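Local coordinates for putative iron-regulated protein A (Parabacteroides distasonis ATCC 8503, PDB 4ECG), which is a putative iron-regulated protein of the imelysin-like (peptidase M75) family that binds calcium ions and whose cellular role remains to be established, at residues 45-59 against 181-195. Residues are numbered along the deposited sequence; the frame is centred on the assembly and turned at random.
Sequences LPTYKDMLTKMTAYK and SERMLSDTQDLYNGW
Knobs-into-holes packing joins two antiparallel helices of the imelysin-like helical fold, L52 settling among L185, T188, Q189 and Y192 while L185 returns the favour among L52, M55, T56 and K59. The axes of the two segments approach to 9.2 Å at a crossing angle of -153°. T188, short enough for the close approach near the middle, sets CG2 3.7 Å from L52 CA, and its OG1, which would be awkward among methyls, is bonded to M184 O in its own helix. Unbranched methionines, present as selenomethionine, fill the inner side; M55, bent at chi2 (66°), brings SE to 3.7 Å from M184 CE, and its further bend at chi3 sets CE against T188 OG1. M184 also makes an oblique Met-aromatic contact with Y58.

At the other end Y48 has CG anti to its carbonyl carbon, which directs the ring between L191 and W195. The phenol ring receives L191 CG over one face in a CH-pi contact, 4.0 Å from the centroid, while its CE2 rides over the indole face, the two planes at 52°. One water, 2.9 Å from Y48 OH, accepts from W195 NE1 and so ties the polar ends together. A phenylalanine here would probably keep the ring packing but leave that water without its phenol partner.

The salt bridge from K59 NZ to E182 OE2 is long; the stronger partner of K59 is D63. With no clear direct hydrogen bond crossing between the segments, cohesion rests chiefly on apolar shape-matching.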
ATOM      1  N   LEU A  45       1.815  -9.840 -10.214  1.00 50.25           N
ATOM      2  CA  LEU A  45       3.096  -9.772 -10.909  1.00 55.26           C
ATOM      3  C   LEU A  45       3.224  -8.463 -11.725  1.00 54.87           C
ATOM      4  O   LEU A  45       4.256  -7.823 -11.665  1.00 57.05           O
ATOM      5  CB  LEU A  45       3.361 -11.015 -11.795  1.00 57.64           C
ATOM      6  CG  LEU A  45       3.880 -12.313 -11.155  1.00 54.98           C
ATOM      7  CD1 LEU A  45       3.964 -13.456 -12.176  1.00 57.67           C
ATOM      8  CD2 LEU A  45       5.246 -12.093 -10.533  1.00 54.60           C
ATOM      9  N   PRO A  46       2.180  -8.035 -12.462  1.00 56.54           N
ATOM     10  CA  PRO A  46       2.325  -6.738 -13.187  1.00 54.43           C
ATOM     11  C   PRO A  46       2.406  -5.502 -12.285  1.00 52.86           C
ATOM     12  O   PRO A  46       3.149  -4.601 -12.573  1.00 57.89           O
ATOM     13  CB  PRO A  46       1.083  -6.678 -14.060  1.00 56.22           C
ATOM     14  CG  PRO A  46       0.625  -8.077 -14.193  1.00 55.82           C
ATOM     15  CD  PRO A  46       0.981  -8.758 -12.897  1.00 58.36           C
ATOM     16  N   THR A  47       1.701  -5.470 -11.166  1.00 54.80           N
ATOM     17  CA  THR A  47       1.802  -4.330 -10.258  1.00 49.67           C
ATOM     18  C   THR A  47       3.249  -4.222  -9.772  1.00 48.27           C
ATOM     19  O   THR A  47       3.832  -3.154  -9.732  1.00 46.89           O
ATOM     20  CB  THR A  47       0.830  -4.452  -9.077  1.00 48.16           C
ATOM     21  OG1 THR A  47      -0.550  -4.442  -9.513  1.00 46.52           O
ATOM     22  CG2 THR A  47       1.051  -3.348  -8.079  1.00 47.05           C
ATOM     23  N   TYR A  48       3.837  -5.347  -9.437  1.00 49.77           N
ATOM     24  CA  TYR A  48       5.167  -5.372  -8.871  1.00 45.14           C
ATOM     25  C   TYR A  48       6.188  -5.087  -9.961  1.00 47.25           C
ATOM     26  O   TYR A  48       7.179  -4.447  -9.724  1.00 47.88           O
ATOM     27  CB  TYR A  48       5.411  -6.743  -8.239  1.00 46.52           C
ATOM     28  CG  TYR A  48       4.712  -7.003  -6.907  1.00 46.94           C
ATOM     29  CD1 TYR A  48       4.546  -6.008  -5.975  1.00 48.17           C
ATOM     30  CD2 TYR A  48       4.292  -8.258  -6.557  1.00 47.65           C
ATOM     31  CE1 TYR A  48       3.932  -6.246  -4.737  1.00 48.17           C
ATOM     32  CE2 TYR A  48       3.666  -8.511  -5.316  1.00 50.05           C
ATOM     33  CZ  TYR A  48       3.515  -7.501  -4.397  1.00 48.95           C
ATOM     34  OH  TYR A  48       2.910  -7.711  -3.172  1.00 50.52           O
ATOM     35  N   LYS A  49       5.961  -5.571 -11.166  1.00 51.24           N
ATOM     36  CA  LYS A  49       6.856  -5.277 -12.292  1.00 57.12           C
ATOM     37  C   LYS A  49       6.865  -3.781 -12.590  1.00 51.62           C
ATOM     38  O   LYS A  49       7.887  -3.211 -12.904  1.00 51.15           O
ATOM     39  CB  LYS A  49       6.423  -6.105 -13.529  1.00 62.45           C
ATOM     40  CG  LYS A  49       6.976  -5.720 -14.902  1.00 67.96           C
ATOM     41  CD  LYS A  49       8.403  -6.207 -15.157  1.00 77.59           C
ATOM     42  CE  LYS A  49       8.824  -6.080 -16.641  1.00 83.75           C
ATOM     43  NZ  LYS A  49       8.066  -6.980 -17.586  1.00 78.28           N
ATOM     44  N   ASP A  50       5.706  -3.157 -12.521  1.00 51.46           N
ATOM     45  CA  ASP A  50       5.572  -1.726 -12.790  1.00 52.13           C
ATOM     46  C   ASP A  50       6.301  -1.018 -11.660  1.00 50.34           C
ATOM     47  O   ASP A  50       6.990  -0.027 -11.889  1.00 46.38           O
ATOM     48  CB  ASP A  50       4.082  -1.329 -12.816  1.00 52.99           C
ATOM     49  CG  ASP A  50       3.817   0.188 -13.042  1.00 54.62           C
ATOM     50  OD1 ASP A  50       4.475   0.826 -13.908  1.00 55.18           O
ATOM     51  OD2 ASP A  50       2.882   0.731 -12.368  1.00 55.51           O
HETATM   52  N   MSE A  51       6.134  -1.512 -10.436  1.00 48.75           N
HETATM   53  CA  MSE A  51       6.899  -0.974  -9.305  1.00 47.50           C
HETATM   54  C   MSE A  51       8.443  -1.070  -9.558  1.00 47.76           C
HETATM   55  O   MSE A  51       9.152  -0.092  -9.341  1.00 46.99           O
HETATM   56  CB  MSE A  51       6.532  -1.669  -8.004  1.00 47.85           C
HETATM   57  CG  MSE A  51       6.959  -0.858  -6.751  1.00 47.09           C
HETATM   58 SE   MSE A  51       6.546  -1.828  -5.156  0.75 41.39          SE
HETATM   59  CE  MSE A  51       7.637  -0.663  -3.998  1.00 42.43           C
ATOM     60  N   LEU A  52       8.958  -2.211 -10.028  1.00 46.26           N
ATOM     61  CA  LEU A  52      10.404  -2.335 -10.194  1.00 50.62           C
ATOM     62  C   LEU A  52      10.855  -1.324 -11.249  1.00 52.83           C
ATOM     63  O   LEU A  52      11.842  -0.615 -11.033  1.00 53.30           O
ATOM     64  CB  LEU A  52      10.870  -3.762 -10.529  1.00 50.25           C
ATOM     65  CG  LEU A  52      12.375  -3.988 -10.769  1.00 51.52           C
ATOM     66  CD1 LEU A  52      13.226  -3.531  -9.586  1.00 47.93           C
ATOM     67  CD2 LEU A  52      12.678  -5.442 -11.138  1.00 52.98           C
ATOM     68  N   THR A  53      10.098  -1.213 -12.344  1.00 52.24           N
ATOM     69  CA  THR A  53      10.458  -0.301 -13.433  1.00 51.46           C
ATOM     70  C   THR A  53      10.480   1.116 -12.854  1.00 50.24           C
ATOM     71  O   THR A  53      11.454   1.830 -13.027  1.00 48.95           O
ATOM     72  CB  THR A  53       9.516  -0.418 -14.661  1.00 53.61           C
ATOM     73  OG1 THR A  53       9.583  -1.745 -15.223  1.00 52.80           O
ATOM     74  CG2 THR A  53       9.877   0.610 -15.734  1.00 49.62           C
ATOM     75  N   LYS A  54       9.442   1.503 -12.114  1.00 49.44           N
ATOM     76  CA  LYS A  54       9.344   2.866 -11.617  1.00 49.02           C
ATOM     77  C   LYS A  54      10.373   3.129 -10.507  1.00 50.18           C
ATOM     78  O   LYS A  54      10.842   4.270 -10.362  1.00 48.80           O
ATOM     79  CB  LYS A  54       7.933   3.211 -11.107  1.00 53.23           C
ATOM     80  CG  LYS A  54       6.749   2.938 -12.033  1.00 56.03           C
ATOM     81  CD  LYS A  54       6.390   4.116 -12.888  1.00 61.68           C
ATOM     82  CE  LYS A  54       5.277   3.821 -13.906  1.00 62.43           C
ATOM     83  NZ  LYS A  54       3.966   3.801 -13.225  1.00 62.85           N
HETATM   84  N   MSE A  55      10.719   2.093  -9.725  1.00 49.19           N
HETATM   85  CA  MSE A  55      11.741   2.219  -8.678  1.00 47.38           C
HETATM   86  C   MSE A  55      13.148   2.401  -9.258  1.00 47.70           C
HETATM   87  O   MSE A  55      13.922   3.172  -8.751  1.00 52.73           O
HETATM   88  CB  MSE A  55      11.702   1.046  -7.690  1.00 44.89           C
HETATM   89  CG  MSE A  55      12.559   1.246  -6.457  1.00 44.01           C
HETATM   90 SE   MSE A  55      11.906   2.726  -5.301  0.75 38.25          SE
HETATM   91  CE  MSE A  55      10.607   1.696  -4.343  1.00 38.36           C
ATOM     92  N   THR A  56      13.468   1.687 -10.300  1.00 50.20           N
ATOM     93  CA  THR A  56      14.685   1.922 -11.048  1.00 52.58           C
ATOM     94  C   THR A  56      14.721   3.347 -11.621  1.00 53.07           C
ATOM     95  O   THR A  56      15.739   3.997 -11.515  1.00 57.79           O
ATOM     96  CB  THR A  56      14.885   0.831 -12.127  1.00 52.96           C
ATOM     97  OG1 THR A  56      14.791  -0.483 -11.505  1.00 47.80           O
ATOM     98  CG2 THR A  56      16.277   1.017 -12.930  1.00 51.58           C
ATOM     99  N   ALA A  57      13.625   3.884 -12.150  1.00 54.48           N
ATOM    100  CA  ALA A  57      13.640   5.304 -12.613  1.00 50.19           C
ATOM    101  C   ALA A  57      13.843   6.244 -11.423  1.00 52.51           C
ATOM    102  O   ALA A  57      14.619   7.237 -11.486  1.00 51.57           O
ATOM    103  CB  ALA A  57      12.378   5.677 -13.348  1.00 46.12           C
ATOM    104  N   TYR A  58      13.188   5.921 -10.315  1.00 50.86           N
ATOM    105  CA  TYR A  58      13.335   6.748  -9.136  1.00 47.75           C
ATOM    106  C   TYR A  58      14.795   6.808  -8.626  1.00 50.11           C
ATOM    107  O   TYR A  58      15.286   7.892  -8.341  1.00 49.40           O
ATOM    108  CB  TYR A  58      12.394   6.326  -8.044  1.00 45.21           C
ATOM    109  CG  TYR A  58      12.777   6.924  -6.717  1.00 45.06           C
ATOM    110  CD1 TYR A  58      12.389   8.199  -6.346  1.00 45.57           C
ATOM    111  CD2 TYR A  58      13.510   6.184  -5.807  1.00 43.62           C
ATOM    112  CE1 TYR A  58      12.778   8.733  -5.092  1.00 46.56           C
ATOM    113  CE2 TYR A  58      13.860   6.680  -4.562  1.00 47.20           C
ATOM    114  CZ  TYR A  58      13.520   7.946  -4.216  1.00 44.64           C
ATOM    115  OH  TYR A  58      13.987   8.351  -3.027  1.00 45.08           O
ATOM    116  N   LYS A  59      15.494   5.674  -8.542  1.00 50.05           N
ATOM    117  CA  LYS A  59      16.870   5.648  -8.024  1.00 50.24           C
ATOM    118  C   LYS A  59      17.802   6.392  -9.014  1.00 50.65           C
ATOM    119  O   LYS A  59      18.628   7.185  -8.579  1.00 51.05           O
ATOM    120  CB  LYS A  59      17.299   4.200  -7.682  1.00 53.67           C
ATOM    121  CG  LYS A  59      18.770   3.840  -7.734  1.00 60.85           C
ATOM    122  CD  LYS A  59      19.465   4.264  -6.449  1.00 67.83           C
ATOM    123  CE  LYS A  59      20.965   3.989  -6.524  1.00 73.08           C
ATOM    124  NZ  LYS A  59      21.637   4.875  -5.538  1.00 71.08           N
ATOM    125  N   SER A 181      17.565   5.197  -0.915  1.00 43.65           N
ATOM    126  CA  SER A 181      17.047   4.904  -2.221  1.00 42.98           C
ATOM    127  C   SER A 181      17.661   3.614  -2.829  1.00 42.73           C
ATOM    128  O   SER A 181      16.941   2.889  -3.511  1.00 41.29           O
ATOM    129  CB  SER A 181      17.300   6.082  -3.159  1.00 45.27           C
ATOM    130  OG  SER A 181      16.854   7.314  -2.630  1.00 43.85           O
ATOM    131  N   GLU A 182      18.935   3.309  -2.563  1.00 46.35           N
ATOM    132  CA  GLU A 182      19.529   1.984  -2.922  1.00 50.62           C
ATOM    133  C   GLU A 182      18.711   0.873  -2.291  1.00 47.26           C
ATOM    134  O   GLU A 182      18.440  -0.141  -2.886  1.00 48.58           O
ATOM    135  CB  GLU A 182      20.965   1.810  -2.396  1.00 53.47           C
ATOM    136  CG  GLU A 182      22.046   2.286  -3.344  1.00 69.10           C
ATOM    137  CD  GLU A 182      23.447   2.480  -2.707  1.00 72.30           C
ATOM    138  OE1 GLU A 182      23.907   1.637  -1.869  1.00 77.35           O
ATOM    139  OE2 GLU A 182      24.076   3.487  -3.100  1.00 64.64           O
ATOM    140  N   ARG A 183      18.367   1.066  -1.036  1.00 45.21           N
ATOM    141  CA  ARG A 183      17.706   0.039  -0.301  1.00 45.94           C
ATOM    142  C   ARG A 183      16.219  -0.046  -0.735  1.00 45.24           C
ATOM    143  O   ARG A 183      15.662  -1.141  -0.770  1.00 44.13           O
ATOM    144  CB  ARG A 183      17.876   0.275   1.207  1.00 44.56           C
ATOM    145  CG  ARG A 183      17.088  -0.720   2.067  1.00 48.85           C
ATOM    146  CD  ARG A 183      17.568  -2.138   1.765  1.00 47.61           C
ATOM    147  NE  ARG A 183      17.071  -3.161   2.680  1.00 50.31           N
ATOM    148  CZ  ARG A 183      17.687  -3.560   3.806  1.00 50.36           C
ATOM    149  NH1 ARG A 183      18.794  -3.025   4.221  1.00 48.22           N
ATOM    150  NH2 ARG A 183      17.163  -4.512   4.545  1.00 50.65           N
HETATM  151  N   MSE A 184      15.592   1.082  -1.090  1.00 40.46           N
HETATM  152  CA  MSE A 184      14.237   1.017  -1.620  1.00 42.81           C
HETATM  153  C   MSE A 184      14.239   0.111  -2.884  1.00 44.52           C
HETATM  154  O   MSE A 184      13.386  -0.766  -2.986  1.00 45.93           O
HETATM  155  CB  MSE A 184      13.626   2.399  -1.909  1.00 38.37           C
HETATM  156  CG  MSE A 184      13.177   3.161  -0.681  1.00 37.63           C
HETATM  157 SE   MSE A 184      12.955   5.060  -0.917  0.75 34.95          SE
HETATM  158  CE  MSE A 184      11.634   4.889  -2.275  1.00 34.30           C
ATOM    159  N   LEU A 185      15.214   0.310  -3.782  1.00 43.96           N
ATOM    160  CA  LEU A 185      15.357  -0.471  -5.040  1.00 46.56           C
ATOM    161  C   LEU A 185      15.599  -1.932  -4.754  1.00 46.44           C
ATOM    162  O   LEU A 185      14.988  -2.798  -5.338  1.00 47.41           O
ATOM    163  CB  LEU A 185      16.501   0.072  -5.950  1.00 46.53           C
ATOM    164  CG  LEU A 185      16.723  -0.635  -7.289  1.00 49.88           C
ATOM    165  CD1 LEU A 185      15.412  -0.754  -8.076  1.00 46.90           C
ATOM    166  CD2 LEU A 185      17.859   0.019  -8.083  1.00 45.54           C
ATOM    167  N   SER A 186      16.490  -2.192  -3.832  1.00 46.91           N
ATOM    168  CA  SER A 186      16.867  -3.550  -3.479  1.00 50.25           C
ATOM    169  C   SER A 186      15.624  -4.337  -2.946  1.00 50.09           C
ATOM    170  O   SER A 186      15.403  -5.496  -3.333  1.00 48.17           O
ATOM    171  CB  SER A 186      17.966  -3.473  -2.413  1.00 50.54           C
ATOM    172  OG  SER A 186      18.284  -4.741  -1.986  1.00 57.97           O
ATOM    173  N   ASP A 187      14.837  -3.700  -2.067  1.00 45.99           N
ATOM    174  CA  ASP A 187      13.656  -4.319  -1.465  1.00 46.49           C
ATOM    175  C   ASP A 187      12.637  -4.607  -2.573  1.00 47.33           C
ATOM    176  O   ASP A 187      12.062  -5.677  -2.623  1.00 51.58           O
ATOM    177  CB  ASP A 187      13.038  -3.441  -0.352  1.00 45.07           C
ATOM    178  CG  ASP A 187      13.884  -3.400   0.965  1.00 48.38           C
ATOM    179  OD1 ASP A 187      14.777  -4.276   1.149  1.00 48.74           O
ATOM    180  OD2 ASP A 187      13.624  -2.491   1.846  1.00 48.02           O
ATOM    181  N   THR A 188      12.486  -3.674  -3.505  1.00 47.65           N
ATOM    182  CA  THR A 188      11.589  -3.821  -4.662  1.00 45.15           C
ATOM    183  C   THR A 188      12.006  -4.949  -5.594  1.00 45.75           C
ATOM    184  O   THR A 188      11.180  -5.722  -6.025  1.00 45.23           O
ATOM    185  CB  THR A 188      11.418  -2.479  -5.436  1.00 43.41           C
ATOM    186  OG1 THR A 188      11.061  -1.433  -4.511  1.00 42.11           O
ATOM    187  CG2 THR A 188      10.303  -2.601  -6.489  1.00 41.15           C
ATOM    188  N   GLN A 189      13.292  -5.037  -5.897  1.00 47.95           N
ATOM    189  CA  GLN A 189      13.821  -6.197  -6.594  1.00 52.39           C
ATOM    190  C   GLN A 189      13.468  -7.463  -5.838  1.00 50.50           C
ATOM    191  O   GLN A 189      13.030  -8.415  -6.462  1.00 47.51           O
ATOM    192  CB  GLN A 189      15.349  -6.122  -6.802  1.00 54.02           C
ATOM    193  CG  GLN A 189      15.730  -5.111  -7.880  1.00 59.84           C
ATOM    194  CD  GLN A 189      17.185  -4.653  -7.821  1.00 61.80           C
ATOM    195  OE1 GLN A 189      17.911  -4.979  -6.870  1.00 61.10           O
ATOM    196  NE2 GLN A 189      17.616  -3.877  -8.845  1.00 55.60           N
ATOM    197  N   ASP A 190      13.658  -7.486  -4.515  1.00 48.40           N
ATOM    198  CA  ASP A 190      13.406  -8.711  -3.770  1.00 50.40           C
ATOM    199  C   ASP A 190      11.914  -9.079  -3.851  1.00 49.79           C
ATOM    200  O   ASP A 190      11.572 -10.230  -4.023  1.00 50.63           O
ATOM    201  CB  ASP A 190      13.949  -8.648  -2.329  1.00 52.53           C
ATOM    202  CG  ASP A 190      15.502  -8.703  -2.272  1.00 55.24           C
ATOM    203  OD1 ASP A 190      16.103  -9.106  -3.268  1.00 62.96           O
ATOM    204  OD2 ASP A 190      16.119  -8.310  -1.258  1.00 58.62           O
ATOM    205  N   LEU A 191      11.050  -8.084  -3.825  1.00 47.80           N
ATOM    206  CA  LEU A 191       9.610  -8.280  -3.852  1.00 48.34           C
ATOM    207  C   LEU A 191       9.180  -8.926  -5.165  1.00 48.60           C
ATOM    208  O   LEU A 191       8.424  -9.898  -5.171  1.00 50.15           O
ATOM    209  CB  LEU A 191       8.908  -6.905  -3.686  1.00 45.53           C
ATOM    210  CG  LEU A 191       7.402  -6.825  -3.489  1.00 45.03           C
ATOM    211  CD1 LEU A 191       6.931  -7.855  -2.449  1.00 46.44           C
ATOM    212  CD2 LEU A 191       7.013  -5.384  -3.087  1.00 43.64           C
ATOM    213  N   TYR A 192       9.628  -8.354  -6.275  1.00 48.81           N
ATOM    214  CA  TYR A 192       9.205  -8.822  -7.591  1.00 54.00           C
ATOM    215  C   TYR A 192       9.845 -10.179  -7.843  1.00 55.66           C
ATOM    216  O   TYR A 192       9.117 -11.122  -8.184  1.00 51.47           O
ATOM    217  CB  TYR A 192       9.523  -7.823  -8.715  1.00 52.74           C
ATOM    218  CG  TYR A 192       9.341  -8.360 -10.105  1.00 53.35           C
ATOM    219  CD1 TYR A 192       8.073  -8.602 -10.616  1.00 54.20           C
ATOM    220  CD2 TYR A 192      10.434  -8.638 -10.913  1.00 56.38           C
ATOM    221  CE1 TYR A 192       7.892  -9.107 -11.901  1.00 56.63           C
ATOM    222  CE2 TYR A 192      10.261  -9.123 -12.218  1.00 60.21           C
ATOM    223  CZ  TYR A 192       8.984  -9.356 -12.705  1.00 60.80           C
ATOM    224  OH  TYR A 192       8.792  -9.855 -13.974  1.00 65.50           O
ATOM    225  N   ASN A 193      11.167 -10.289  -7.625  1.00 53.94           N
ATOM    226  CA  ASN A 193      11.845 -11.595  -7.740  1.00 54.62           C
ATOM    227  C   ASN A 193      11.292 -12.644  -6.819  1.00 54.02           C
ATOM    228  O   ASN A 193      11.186 -13.773  -7.196  1.00 57.17           O
ATOM    229  CB  ASN A 193      13.353 -11.516  -7.540  1.00 54.21           C
ATOM    230  CG  ASN A 193      14.037 -10.698  -8.623  1.00 57.17           C
ATOM    231  OD1 ASN A 193      13.600 -10.671  -9.747  1.00 58.49           O
ATOM    232  ND2 ASN A 193      15.076  -9.980  -8.253  1.00 55.43           N
ATOM    233  N   GLY A 194      10.935 -12.280  -5.607  1.00 53.90           N
ATOM    234  CA  GLY A 194      10.374 -13.259  -4.682  1.00 54.00           C
ATOM    235  C   GLY A 194       9.103 -13.906  -5.230  1.00 52.57           C
ATOM    236  O   GLY A 194       8.914 -15.088  -5.096  1.00 53.78           O
ATOM    237  N   TRP A 195       8.235 -13.116  -5.846  1.00 52.37           N
ATOM    238  CA  TRP A 195       7.052 -13.642  -6.499  1.00 53.29           C
ATOM    239  C   TRP A 195       7.408 -14.395  -7.766  1.00 56.78           C
ATOM    240  O   TRP A 195       6.892 -15.490  -7.982  1.00 58.90           O
ATOM    241  CB  TRP A 195       6.065 -12.518  -6.825  1.00 51.96           C
ATOM    242  CG  TRP A 195       5.194 -12.157  -5.676  1.00 50.10           C
ATOM    243  CD1 TRP A 195       5.527 -11.409  -4.549  1.00 48.11           C
ATOM    244  CD2 TRP A 195       3.816 -12.533  -5.475  1.00 49.17           C
ATOM    245  NE1 TRP A 195       4.472 -11.339  -3.683  1.00 47.41           N
ATOM    246  CE2 TRP A 195       3.417 -11.970  -4.186  1.00 48.22           C
ATOM    247  CE3 TRP A 195       2.922 -13.243  -6.183  1.00 47.43           C
ATOM    248  CZ2 TRP A 195       2.153 -12.101  -3.703  1.00 50.72           C
ATOM    249  CZ3 TRP A 195       1.653 -13.371  -5.691  1.00 48.23           C
ATOM    250  CH2 TRP A 195       1.263 -12.789  -4.493  1.00 49.88           C
TER
HETATM  251  O   HOH W   1       3.678  -9.830  -1.350  1.00 43.34           O